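Adenosyl-chloride synthase (Thermotoga maritima, PDB 2ZBV) binds adenosine and, judging from its family, probably cleaves S-adenosyl-L-methionine by nucleophilic attack, as SAM hydrolases and SAM-dependent halogenases do. Local coordinates at residues Met1-Leu10 / Glu30-Phe41; Phe41-Leu50 / Val62-Gly70. All blocks are in the same frame, centred on the assembly; numbering follows the deposited sequence.

Interaction 1. Residues Met1-Leu10 / Glu30-Phe41; sequences MIGFLTDWGL and EIIDITHEVEPF. With ADN (adenosine), chain D.
His36 and Phe4 meet in a T-shaped stack: the imidazole directs its edge at the phenyl face, with CE1 of His36 3.3 Å from CD2 of Phe4 and the ring planes at 83°. Both imidazole nitrogens are gripped. NE2 of His36 donates to OD2 of Asp33 at 2.8 Å, meeting the carboxylate from above its plane, while ND1 of His36 lies 2.9 Å from OG1 of Thr6, in a hydrogen bond that either partner could donate. That hydroxyl also accepts from the backbone N of Trp8, closing an ST turn, and Lys19 forms a salt bridge with the second oxygen of Asp33. This packed middle rests on parallel strands 2-6 and 31-33, paired from Ile2 N to Glu30 O onward and interrupted by a beta bulge where Phe4 and Leu5 face Asp33 and Thr35. The two strands belong to a beta-alpha-beta unit whose connecting helix is 14-25.

The looser, watered side is confined to Leu10 and Glu37: a water links Leu10 N to OE1 of Glu37, whose OE2 receives a weak bond from that same N. Asp7, by contrast, is buried and well held, and another water bridges its carbonyl to that of Val38. With CG between the backbone N and the carbonyl carbon (chi1 62°), its carboxylate sits where OD1 of Asp7 accepts from adenosine O3' at 2.8 Å and OD2 from O2' at 2.8 Å. Phe41 N donates to OD2 of Asp7 at 2.9 Å, taking the anti lone pair of that oxygen. The chemistry thus implies a ribose-binding carboxylate whose rotation is probably restrained by the backbone N of Phe41, at the end of 30-41.

Interaction 2. Residues Phe41-Leu50 / Val62-Gly70; sequences FNVRKASHVL and VFLVVVDYG. With ADN (adenosine), chain D.
Leu50 and Val65 show how a helix seats on a sheet without a single hydrogen bond passing between them. The apolar contacts run along the first turns of helix 43-54. CD1 of Leu50 touches CG2 of Val65 at 3.6 Å and reaches CD1 of Phe63 more distantly; CG of Leu50 stands anti to its backbone N (chi1 173°), which carries the methyls down to the strand. One turn back, the CB of Ala46 lies 3.6 Å from CG2 of Val67, and CG1 of Val43 fits between CG1 of Val67 and the ring edge of Tyr69, where it approaches CE2 in the ring plane at 3.8 Å.

Polar bonds serve each segment separately. Asn42 is the N-cap, its OD1 accepting from Lys45 N at 2.8 Å, with the donor well above the carbonyl plane. Asp68 N gives a nearly straight bond, 167° at the hydrogen, to adenosine O3' at 2.8 Å, and Arg75 makes a salt bridge with the Asp68 carboxylate.

Among its neighbours, helix 43-54 covers one face of the sheet, Leu50 also reaching Leu5 of strand 2-6 and Phe88 of strand 87-91, while Leu64 and Val66 turn to Phe132 of helix 127-140.

Interactions 1 and 2 follow one another along the chain, share Phe41, and have centres about 9 Å apart. They join through the sheet, where strand 2-6 lies beside 62-66: Gly3 O is 2.8 Å from Leu64 N and Leu5 O 2.9 Å from Val66 N, both probable hydrogen bonds. The loops that leave these two strands converge on adenosine. O3' is held jointly, donating to Asp7 from interaction 1 and accepting from Asp68 N of interaction 2, while CE1 of the shared Phe41 comes within 3.4 Å of adenosine C4. Asn182, Val242 and Leu244 of the third subunit add further bonds, so the pocket is built between subunits.

Interaction 1. Residues Met1-Leu10 / Glu30-Phe41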
loop_
_atom_site.group_PDB
_atom_site.type_symbol
_atom_site.label_atom_id
_atom_site.label_comp_id
_atom_site.label_asym_id
_atom_site.label_seq_id
_atom_site.Cartn_x
_atom_site.Cartn_y
_atom_site.Cartn_z
HETATM N N MSE A 1 -3.102 -20.320 1.353
HETATM C CA MSE A 1 -3.139 -18.840 1.200
HETATM C C MSE A 1 -3.235 -18.424 -0.270
HETATM O O MSE A 1 -2.953 -19.213 -1.167
HETATM C CB MSE A 1 -1.891 -18.209 1.850
HETATM C CG MSE A 1 -0.543 -18.782 1.387
HETATM SE SE MSE A 1 1.052 -18.115 2.372
HETATM C CE MSE A 1 0.918 -19.239 3.952
ATOM N N ILE A 2 -3.656 -17.185 -0.501
ATOM C CA ILE A 2 -3.773 -16.640 -1.845
ATOM C C ILE A 2 -2.746 -15.515 -2.046
ATOM O O ILE A 2 -2.720 -14.564 -1.270
ATOM C CB ILE A 2 -5.201 -16.070 -2.084
ATOM C CG1 ILE A 2 -6.201 -17.218 -2.242
ATOM C CG2 ILE A 2 -5.226 -15.187 -3.320
ATOM C CD1 ILE A 2 -7.654 -16.750 -2.289
ATOM N N GLY A 3 -1.899 -15.641 -3.071
ATOM C CA GLY A 3 -0.904 -14.616 -3.376
ATOM C C GLY A 3 -1.533 -13.723 -4.434
ATOM O O GLY A 3 -1.880 -14.203 -5.507
ATOM N N PHE A 4 -1.642 -12.428 -4.152
ATOM C CA PHE A 4 -2.328 -11.475 -5.035
ATOM C C PHE A 4 -1.372 -10.520 -5.768
ATOM O O PHE A 4 -0.625 -9.769 -5.134
ATOM C CB PHE A 4 -3.321 -10.702 -4.149
ATOM C CG PHE A 4 -4.489 -10.068 -4.879
ATOM C CD1 PHE A 4 -4.694 -10.256 -6.245
ATOM C CD2 PHE A 4 -5.383 -9.260 -4.167
ATOM C CE1 PHE A 4 -5.781 -9.644 -6.899
ATOM C CE2 PHE A 4 -6.472 -8.640 -4.804
ATOM C CZ PHE A 4 -6.666 -8.836 -6.178
ATOM N N LEU A 5 -1.412 -10.545 -7.102
ATOM C CA LEU A 5 -0.543 -9.700 -7.937
ATOM C C LEU A 5 -1.333 -9.029 -9.081
ATOM O O LEU A 5 -2.005 -9.711 -9.854
ATOM C CB LEU A 5 0.585 -10.568 -8.513
ATOM C CG LEU A 5 1.620 -10.025 -9.508
ATOM C CD1 LEU A 5 2.328 -8.813 -8.936
ATOM C CD2 LEU A 5 2.650 -11.125 -9.801
ATOM N N THR A 6 -1.252 -7.699 -9.184
ATOM C CA THR A 6 -1.960 -6.955 -10.238
ATOM C C THR A 6 -1.247 -5.644 -10.601
ATOM O O THR A 6 -0.219 -5.295 -10.020
ATOM C CB THR A 6 -3.393 -6.527 -9.808
ATOM O OG1 THR A 6 -3.305 -5.379 -8.952
ATOM C CG2 THR A 6 -4.127 -7.659 -9.059
ATOM N N ASP A 7 -1.830 -4.922 -11.558
ATOM C CA ASP A 7 -1.327 -3.624 -11.994
ATOM C C ASP A 7 -2.423 -2.599 -11.681
ATOM O O ASP A 7 -2.465 -1.526 -12.275
ATOM C CB ASP A 7 -1.029 -3.641 -13.507
ATOM C CG ASP A 7 -2.278 -3.908 -14.360
ATOM O OD1 ASP A 7 -3.258 -4.473 -13.832
ATOM O OD2 ASP A 7 -2.274 -3.572 -15.565
ATOM N N TRP A 8 -3.299 -2.931 -10.732
ATOM C CA TRP A 8 -4.417 -2.054 -10.387
ATOM C C TRP A 8 -4.077 -0.828 -9.544
ATOM O O TRP A 8 -4.787 0.170 -9.600
ATOM C CB TRP A 8 -5.523 -2.835 -9.669
ATOM C CG TRP A 8 -6.025 -4.055 -10.399
ATOM C CD1 TRP A 8 -5.688 -4.469 -11.658
ATOM C CD2 TRP A 8 -6.870 -5.072 -9.856
ATOM N NE1 TRP A 8 -6.260 -5.690 -11.925
ATOM C CE2 TRP A 8 -6.991 -6.084 -10.836
ATOM C CE3 TRP A 8 -7.534 -5.231 -8.631
ATOM C CZ2 TRP A 8 -7.749 -7.246 -10.627
ATOM C CZ3 TRP A 8 -8.290 -6.390 -8.421
ATOM C CH2 TRP A 8 -8.388 -7.381 -9.417
ATOM N N GLY A 9 -3.003 -0.904 -8.771
ATOM C CA GLY A 9 -2.616 0.215 -7.922
ATOM C C GLY A 9 -3.379 0.171 -6.605
ATOM O O GLY A 9 -4.477 -0.364 -6.547
ATOM N N LEU A 10 -2.804 0.730 -5.545
ATOM C CA LEU A 10 -3.460 0.737 -4.239
ATOM C C LEU A 10 -4.287 2.001 -4.039
ATOM O O LEU A 10 -5.013 2.137 -3.050
ATOM C CB LEU A 10 -2.421 0.614 -3.118
ATOM C CG LEU A 10 -1.793 -0.771 -2.918
ATOM C CD1 LEU A 10 -0.745 -0.706 -1.814
ATOM C CD2 LEU A 10 -2.871 -1.788 -2.565
ATOM N N GLU A 30 -6.851 -16.367 3.372
ATOM C CA GLU A 30 -5.678 -15.583 3.732
ATOM C C GLU A 30 -5.119 -14.981 2.447
ATOM O O GLU A 30 -4.577 -15.690 1.601
ATOM C CB GLU A 30 -4.609 -16.467 4.385
ATOM C CG GLU A 30 -3.370 -15.696 4.814
ATOM C CD GLU A 30 -3.667 -14.699 5.921
ATOM O OE1 GLU A 30 -4.042 -15.141 7.029
ATOM O OE2 GLU A 30 -3.531 -13.478 5.683
ATOM N N ILE A 31 -5.246 -13.668 2.311
ATOM C CA ILE A 31 -4.778 -12.976 1.118
ATOM C C ILE A 31 -3.487 -12.210 1.378
ATOM O O ILE A 31 -3.438 -11.329 2.230
ATOM C CB ILE A 31 -5.844 -11.979 0.617
ATOM C CG1 ILE A 31 -7.187 -12.700 0.443
ATOM C CG2 ILE A 31 -5.404 -11.358 -0.705
ATOM C CD1 ILE A 31 -8.355 -11.766 0.129
ATOM N N ILE A 32 -2.439 -12.559 0.652
ATOM C CA ILE A 32 -1.171 -11.861 0.808
ATOM C C ILE A 32 -0.887 -11.147 -0.493
ATOM O O ILE A 32 -0.803 -11.768 -1.537
ATOM C CB ILE A 32 -0.007 -12.816 1.110
ATOM C CG1 ILE A 32 -0.289 -13.568 2.420
ATOM C CG2 ILE A 32 1.304 -12.014 1.189
ATOM C CD1 ILE A 32 0.875 -14.405 2.929
ATOM N N ASP A 33 -0.770 -9.830 -0.420
ATOM C CA ASP A 33 -0.486 -9.031 -1.599
ATOM C C ASP A 33 0.987 -9.167 -1.958
ATOM O O ASP A 33 1.863 -8.975 -1.119
ATOM C CB ASP A 33 -0.809 -7.561 -1.329
ATOM C CG ASP A 33 -2.291 -7.322 -1.072
ATOM O OD1 ASP A 33 -2.610 -6.457 -0.232
ATOM O OD2 ASP A 33 -3.136 -7.985 -1.714
ATOM N N ILE A 34 1.252 -9.535 -3.199
ATOM C CA ILE A 34 2.615 -9.647 -3.682
ATOM C C ILE A 34 2.952 -8.201 -4.048
ATOM O O ILE A 34 3.956 -7.650 -3.593
ATOM C CB ILE A 34 2.674 -10.606 -4.893
ATOM C CG1 ILE A 34 2.393 -12.037 -4.395
ATOM C CG2 ILE A 34 4.043 -10.531 -5.579
ATOM C CD1 ILE A 34 2.285 -13.082 -5.488
ATOM N N THR A 35 2.085 -7.603 -4.865
ATOM C CA THR A 35 2.177 -6.196 -5.263
ATOM C C THR A 35 1.037 -5.841 -6.197
ATOM O O THR A 35 0.561 -6.672 -6.958
ATOM C CB THR A 35 3.496 -5.801 -5.973
ATOM O OG1 THR A 35 3.433 -4.406 -6.317
ATOM C CG2 THR A 35 3.695 -6.581 -7.247
ATOM N N HIS A 36 0.595 -4.598 -6.117
ATOM C CA HIS A 36 -0.483 -4.126 -6.970
ATOM C C HIS A 36 0.022 -2.934 -7.751
ATOM O O HIS A 36 -0.761 -2.193 -8.355
ATOM C CB HIS A 36 -1.682 -3.739 -6.110
ATOM C CG HIS A 36 -2.329 -4.910 -5.443
ATOM N ND1 HIS A 36 -2.994 -5.886 -6.149
ATOM C CD2 HIS A 36 -2.352 -5.301 -4.146
ATOM C CE1 HIS A 36 -3.400 -6.829 -5.319
ATOM N NE2 HIS A 36 -3.023 -6.498 -4.097
ATOM N N GLU A 37 1.343 -2.768 -7.741
ATOM C CA GLU A 37 1.976 -1.650 -8.420
ATOM C C GLU A 37 2.757 -2.001 -9.680
ATOM O O GLU A 37 3.667 -1.267 -10.061
ATOM C CB GLU A 37 2.902 -0.904 -7.457
ATOM C CG GLU A 37 2.237 -0.436 -6.171
ATOM C CD GLU A 37 0.995 0.390 -6.422
ATOM O OE1 GLU A 37 1.035 1.268 -7.308
ATOM O OE2 GLU A 37 -0.019 0.168 -5.727
ATOM N N VAL A 38 2.438 -3.125 -10.312
ATOM C CA VAL A 38 3.108 -3.455 -11.564
ATOM C C VAL A 38 2.676 -2.318 -12.480
ATOM O O VAL A 38 1.520 -1.906 -12.430
ATOM C CB VAL A 38 2.588 -4.774 -12.183
ATOM C CG1 VAL A 38 3.170 -4.944 -13.588
ATOM C CG2 VAL A 38 2.961 -5.956 -11.301
ATOM N N GLU A 39 3.580 -1.800 -13.303
ATOM C CA GLU A 39 3.206 -0.709 -14.194
ATOM C C GLU A 39 2.062 -1.171 -15.077
ATOM O O GLU A 39 2.018 -2.329 -15.497
ATOM C CB GLU A 39 4.391 -0.271 -15.064
ATOM C CG GLU A 39 5.636 0.091 -14.263
ATOM C CD GLU A 39 6.462 -1.129 -13.888
ATOM O OE1 GLU A 39 7.264 -1.582 -14.735
ATOM O OE2 GLU A 39 6.305 -1.645 -12.762
ATOM N N PRO A 40 1.111 -0.272 -15.366
ATOM C CA PRO A 40 -0.038 -0.607 -16.208
ATOM C C PRO A 40 0.283 -1.487 -17.423
ATOM O O PRO A 40 1.188 -1.188 -18.198
ATOM C CB PRO A 40 -0.573 0.763 -16.612
ATOM C CG PRO A 40 -0.320 1.581 -15.375
ATOM C CD PRO A 40 1.088 1.153 -14.980
ATOM N N PHE A 41 -0.471 -2.575 -17.556
ATOM C CA PHE A 41 -0.352 -3.523 -18.662
ATOM C C PHE A 41 0.993 -4.225 -18.810
ATOM O O PHE A 41 1.189 -4.971 -19.772
ATOM C CB PHE A 41 -0.676 -2.829 -20.000
ATOM C CG PHE A 41 -1.555 -1.605 -19.868
ATOM C CD1 PHE A 41 -2.782 -1.670 -19.218
ATOM C CD2 PHE A 41 -1.134 -0.376 -20.378
ATOM C CE1 PHE A 41 -3.573 -0.533 -19.076
ATOM C CE2 PHE A 41 -1.922 0.771 -20.244
ATOM C CZ PHE A 41 -3.145 0.690 -19.589
HETATM O "O5'" ADN D . -9.797 -5.825 -15.508
HETATM C "C5'" ADN D . -8.572 -5.359 -14.932
HETATM C "C4'" ADN D . -7.556 -5.099 -16.040
HETATM O "O4'" ADN D . -8.000 -4.057 -16.962
HETATM C "C3'" ADN D . -6.186 -4.622 -15.503
HETATM O "O3'" ADN D . -5.324 -5.731 -15.255
HETATM C "C2'" ADN D . -5.684 -3.679 -16.619
HETATM O "O2'" ADN D . -4.467 -4.150 -17.200
HETATM C "C1'" ADN D . -6.809 -3.620 -17.650
HETATM N N9 ADN D . -6.971 -2.240 -18.140
HETATM C C8 ADN D . -7.426 -1.163 -17.407
HETATM N N7 ADN D . -7.440 -0.091 -18.139
HETATM C C5 ADN D . -7.002 -0.395 -19.380
HETATM C C6 ADN D . -6.799 0.343 -20.580
HETATM N N6 ADN D . -7.080 1.703 -20.630
HETATM N N1 ADN D . -6.329 -0.310 -21.666
HETATM C C2 ADN D . -6.052 -1.629 -21.640
HETATM N N3 ADN D . -6.228 -2.358 -20.532
HETATM C C4 ADN D . -6.694 -1.788 -19.398
HETATM O O HOH W 1 -0.268 -0.066 -12.144
HETATM O O HOH W 2 -1.144 2.917 -6.447
#

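Interaction 2. Residues Phe41-Leu50 / Val62-Gly70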
loop_
_atom_site.group_PDB
_atom_site.type_symbol
_atom_site.label_atom_id
_atom_site.label_comp_id
_atom_site.label_asym_id
_atom_site.label_seq_id
_atom_site.Cartn_x
_atom_site.Cartn_y
_atom_site.Cartn_z
ATOM N N PHE A 41 -0.471 -2.575 -17.556
ATOM C CA PHE A 41 -0.352 -3.523 -18.662
ATOM C C PHE A 41 0.993 -4.225 -18.810
ATOM O O PHE A 41 1.189 -4.971 -19.772
ATOM C CB PHE A 41 -0.676 -2.829 -20.000
ATOM C CG PHE A 41 -1.555 -1.605 -19.868
ATOM C CD1 PHE A 41 -2.782 -1.670 -19.218
ATOM C CD2 PHE A 41 -1.134 -0.376 -20.378
ATOM C CE1 PHE A 41 -3.573 -0.533 -19.076
ATOM C CE2 PHE A 41 -1.922 0.771 -20.244
ATOM C CZ PHE A 41 -3.145 0.690 -19.589
ATOM N N ASN A 42 1.920 -4.023 -17.878
ATOM C CA ASN A 42 3.233 -4.648 -18.040
ATOM C C ASN A 42 3.292 -6.122 -17.637
ATOM O O ASN A 42 3.816 -6.476 -16.568
ATOM C CB ASN A 42 4.302 -3.866 -17.273
ATOM C CG ASN A 42 5.698 -4.128 -17.806
ATOM O OD1 ASN A 42 6.025 -5.249 -18.181
ATOM N ND2 ASN A 42 6.530 -3.092 -17.831
ATOM N N VAL A 43 2.768 -6.981 -18.508
ATOM C CA VAL A 43 2.756 -8.411 -18.245
ATOM C C VAL A 43 4.168 -8.991 -18.153
ATOM O O VAL A 43 4.413 -9.906 -17.380
ATOM C CB VAL A 43 1.948 -9.172 -19.334
ATOM C CG1 VAL A 43 0.486 -8.749 -19.288
ATOM C CG2 VAL A 43 2.524 -8.887 -20.697
ATOM N N ARG A 44 5.102 -8.465 -18.935
ATOM C CA ARG A 44 6.475 -8.971 -18.878
ATOM C C ARG A 44 7.047 -8.800 -17.469
ATOM O O ARG A 44 7.642 -9.728 -16.914
ATOM C CB ARG A 44 7.371 -8.244 -19.886
ATOM C CG ARG A 44 8.803 -8.794 -19.934
ATOM C CD ARG A 44 9.588 -8.192 -21.090
ATOM N NE ARG A 44 8.954 -8.463 -22.380
ATOM C CZ ARG A 44 8.913 -9.659 -22.963
ATOM N NH1 ARG A 44 9.473 -10.710 -22.379
ATOM N NH2 ARG A 44 8.297 -9.807 -24.131
ATOM N N LYS A 45 6.870 -7.610 -16.900
ATOM C CA LYS A 45 7.356 -7.325 -15.547
ATOM C C LYS A 45 6.634 -8.219 -14.537
ATOM O O LYS A 45 7.253 -8.826 -13.657
ATOM C CB LYS A 45 7.115 -5.851 -15.198
ATOM C CG LYS A 45 7.005 -5.571 -13.696
ATOM C CD LYS A 45 8.280 -5.915 -12.954
ATOM C CE LYS A 45 9.115 -4.680 -12.691
ATOM N NZ LYS A 45 8.432 -3.689 -11.803
ATOM N N ALA A 46 5.319 -8.298 -14.665
ATOM C CA ALA A 46 4.534 -9.129 -13.762
ATOM C C ALA A 46 4.983 -10.602 -13.800
ATOM O O ALA A 46 5.025 -11.261 -12.763
ATOM C CB ALA A 46 3.041 -9.022 -14.114
ATOM N N SER A 47 5.335 -11.108 -14.982
ATOM C CA SER A 47 5.746 -12.513 -15.101
ATOM C C SER A 47 6.986 -12.779 -14.256
ATOM O O SER A 47 7.097 -13.819 -13.613
ATOM C CB SER A 47 5.986 -12.902 -16.577
ATOM O OG SER A 47 7.171 -12.337 -17.127
ATOM N N HIS A 48 7.908 -11.822 -14.237
ATOM C CA HIS A 48 9.126 -11.946 -13.433
ATOM C C HIS A 48 8.846 -11.831 -11.935
ATOM O O HIS A 48 9.316 -12.655 -11.147
ATOM C CB HIS A 48 10.135 -10.873 -13.841
ATOM C CG HIS A 48 10.797 -11.145 -15.154
ATOM N ND1 HIS A 48 11.643 -12.215 -15.348
ATOM C CD2 HIS A 48 10.734 -10.491 -16.338
ATOM C CE1 HIS A 48 12.073 -12.208 -16.597
ATOM N NE2 HIS A 48 11.537 -11.172 -17.219
ATOM N N VAL A 49 8.098 -10.800 -11.541
ATOM C CA VAL A 49 7.754 -10.595 -10.128
ATOM C C VAL A 49 7.016 -11.815 -9.571
ATOM O O VAL A 49 7.259 -12.241 -8.443
ATOM C CB VAL A 49 6.842 -9.351 -9.926
ATOM C CG1 VAL A 49 6.411 -9.267 -8.463
ATOM C CG2 VAL A 49 7.600 -8.064 -10.309
ATOM N N LEU A 50 6.113 -12.370 -10.371
ATOM C CA LEU A 50 5.333 -13.543 -9.968
ATOM C C LEU A 50 6.242 -14.722 -9.638
ATOM O O LEU A 50 6.139 -15.328 -8.574
ATOM C CB LEU A 50 4.385 -13.953 -11.094
ATOM C CG LEU A 50 3.624 -15.260 -10.861
ATOM C CD1 LEU A 50 2.665 -15.087 -9.691
ATOM C CD2 LEU A 50 2.857 -15.633 -12.137
ATOM N N VAL A 62 -2.432 -20.608 -4.005
ATOM C CA VAL A 62 -3.184 -20.222 -5.192
ATOM C C VAL A 62 -2.824 -18.762 -5.479
ATOM O O VAL A 62 -2.984 -17.903 -4.621
ATOM C CB VAL A 62 -4.712 -20.311 -4.964
ATOM C CG1 VAL A 62 -5.443 -19.738 -6.170
ATOM C CG2 VAL A 62 -5.134 -21.772 -4.745
ATOM N N PHE A 63 -2.329 -18.492 -6.680
ATOM C CA PHE A 63 -1.946 -17.139 -7.060
ATOM C C PHE A 63 -2.991 -16.475 -7.953
ATOM O O PHE A 63 -3.401 -17.033 -8.970
ATOM C CB PHE A 63 -0.598 -17.161 -7.784
ATOM C CG PHE A 63 0.561 -17.554 -6.903
ATOM C CD1 PHE A 63 1.257 -16.594 -6.173
ATOM C CD2 PHE A 63 0.957 -18.889 -6.804
ATOM C CE1 PHE A 63 2.339 -16.952 -5.352
ATOM C CE2 PHE A 63 2.038 -19.261 -5.985
ATOM C CZ PHE A 63 2.728 -18.282 -5.258
ATOM N N LEU A 64 -3.426 -15.288 -7.557
ATOM C CA LEU A 64 -4.404 -14.523 -8.328
ATOM C C LEU A 64 -3.584 -13.464 -9.051
ATOM O O LEU A 64 -3.142 -12.499 -8.439
ATOM C CB LEU A 64 -5.411 -13.881 -7.384
ATOM C CG LEU A 64 -6.459 -12.927 -7.967
ATOM C CD1 LEU A 64 -7.230 -13.579 -9.108
ATOM C CD2 LEU A 64 -7.396 -12.538 -6.832
ATOM N N VAL A 65 -3.364 -13.665 -10.348
ATOM C CA VAL A 65 -2.532 -12.760 -11.127
ATOM C C VAL A 65 -3.335 -12.060 -12.211
ATOM O O VAL A 65 -3.721 -12.675 -13.202
ATOM C CB VAL A 65 -1.370 -13.536 -11.781
ATOM C CG1 VAL A 65 -0.363 -12.564 -12.402
ATOM C CG2 VAL A 65 -0.707 -14.431 -10.740
ATOM N N VAL A 66 -3.568 -10.767 -12.024
ATOM C CA VAL A 66 -4.357 -10.019 -12.980
ATOM C C VAL A 66 -3.737 -8.734 -13.528
ATOM O O VAL A 66 -3.880 -7.653 -12.951
ATOM C CB VAL A 66 -5.757 -9.678 -12.395
ATOM C CG1 VAL A 66 -6.648 -9.084 -13.482
ATOM C CG2 VAL A 66 -6.410 -10.936 -11.824
ATOM N N VAL A 67 -3.035 -8.890 -14.645
ATOM C CA VAL A 67 -2.436 -7.793 -15.417
ATOM C C VAL A 67 -3.081 -8.252 -16.716
ATOM O O VAL A 67 -2.565 -9.123 -17.424
ATOM C CB VAL A 67 -0.910 -7.893 -15.482
ATOM C CG1 VAL A 67 -0.350 -6.730 -16.303
ATOM C CG2 VAL A 67 -0.337 -7.862 -14.070
ATOM N N ASP A 68 -4.228 -7.658 -17.012
ATOM C CA ASP A 68 -5.050 -8.112 -18.121
ATOM C C ASP A 68 -5.552 -7.039 -19.094
ATOM O O ASP A 68 -6.730 -6.705 -19.105
ATOM C CB ASP A 68 -6.209 -8.864 -17.446
ATOM C CG ASP A 68 -7.091 -9.609 -18.400
ATOM O OD1 ASP A 68 -6.661 -9.911 -19.534
ATOM O OD2 ASP A 68 -8.226 -9.915 -17.974
ATOM N N TYR A 69 -4.663 -6.517 -19.934
ATOM C CA TYR A 69 -5.060 -5.478 -20.891
ATOM C C TYR A 69 -6.085 -5.988 -21.903
ATOM O O TYR A 69 -6.831 -5.202 -22.486
ATOM C CB TYR A 69 -3.827 -4.945 -21.631
ATOM C CG TYR A 69 -3.075 -6.017 -22.398
ATOM C CD1 TYR A 69 -3.434 -6.356 -23.702
ATOM C CD2 TYR A 69 -2.027 -6.715 -21.801
ATOM C CE1 TYR A 69 -2.767 -7.372 -24.395
ATOM C CE2 TYR A 69 -1.357 -7.731 -22.477
ATOM C CZ TYR A 69 -1.731 -8.056 -23.771
ATOM O OH TYR A 69 -1.081 -9.079 -24.422
ATOM N N GLY A 70 -6.123 -7.302 -22.112
ATOM C CA GLY A 70 -7.058 -7.875 -23.071
ATOM C C GLY A 70 -8.363 -8.312 -22.437
ATOM O O GLY A 70 -9.122 -9.097 -23.015
HETATM O "O5'" ADN D . -9.797 -5.825 -15.508
HETATM C "C5'" ADN D . -8.572 -5.359 -14.932
HETATM C "C4'" ADN D . -7.556 -5.099 -16.040
HETATM O "O4'" ADN D . -8.000 -4.057 -16.962
HETATM C "C3'" ADN D . -6.186 -4.622 -15.503
HETATM O "O3'" ADN D . -5.324 -5.731 -15.255
HETATM C "C2'" ADN D . -5.684 -3.679 -16.619
HETATM O "O2'" ADN D . -4.467 -4.150 -17.200
HETATM C "C1'" ADN D . -6.809 -3.620 -17.650
HETATM N N9 ADN D . -6.971 -2.240 -18.140
HETATM C C8 ADN D . -7.426 -1.163 -17.407
HETATM N N7 ADN D . -7.440 -0.091 -18.139
HETATM C C5 ADN D . -7.002 -0.395 -19.380
HETATM C C6 ADN D . -6.799 0.343 -20.580
HETATM N N6 ADN D . -7.080 1.703 -20.630
HETATM N N1 ADN D . -6.329 -0.310 -21.666
HETATM C C2 ADN D . -6.052 -1.629 -21.640
HETATM N N3 ADN D . -6.228 -2.358 -20.532
HETATM C C4 ADN D . -6.694 -1.788 -19.398
#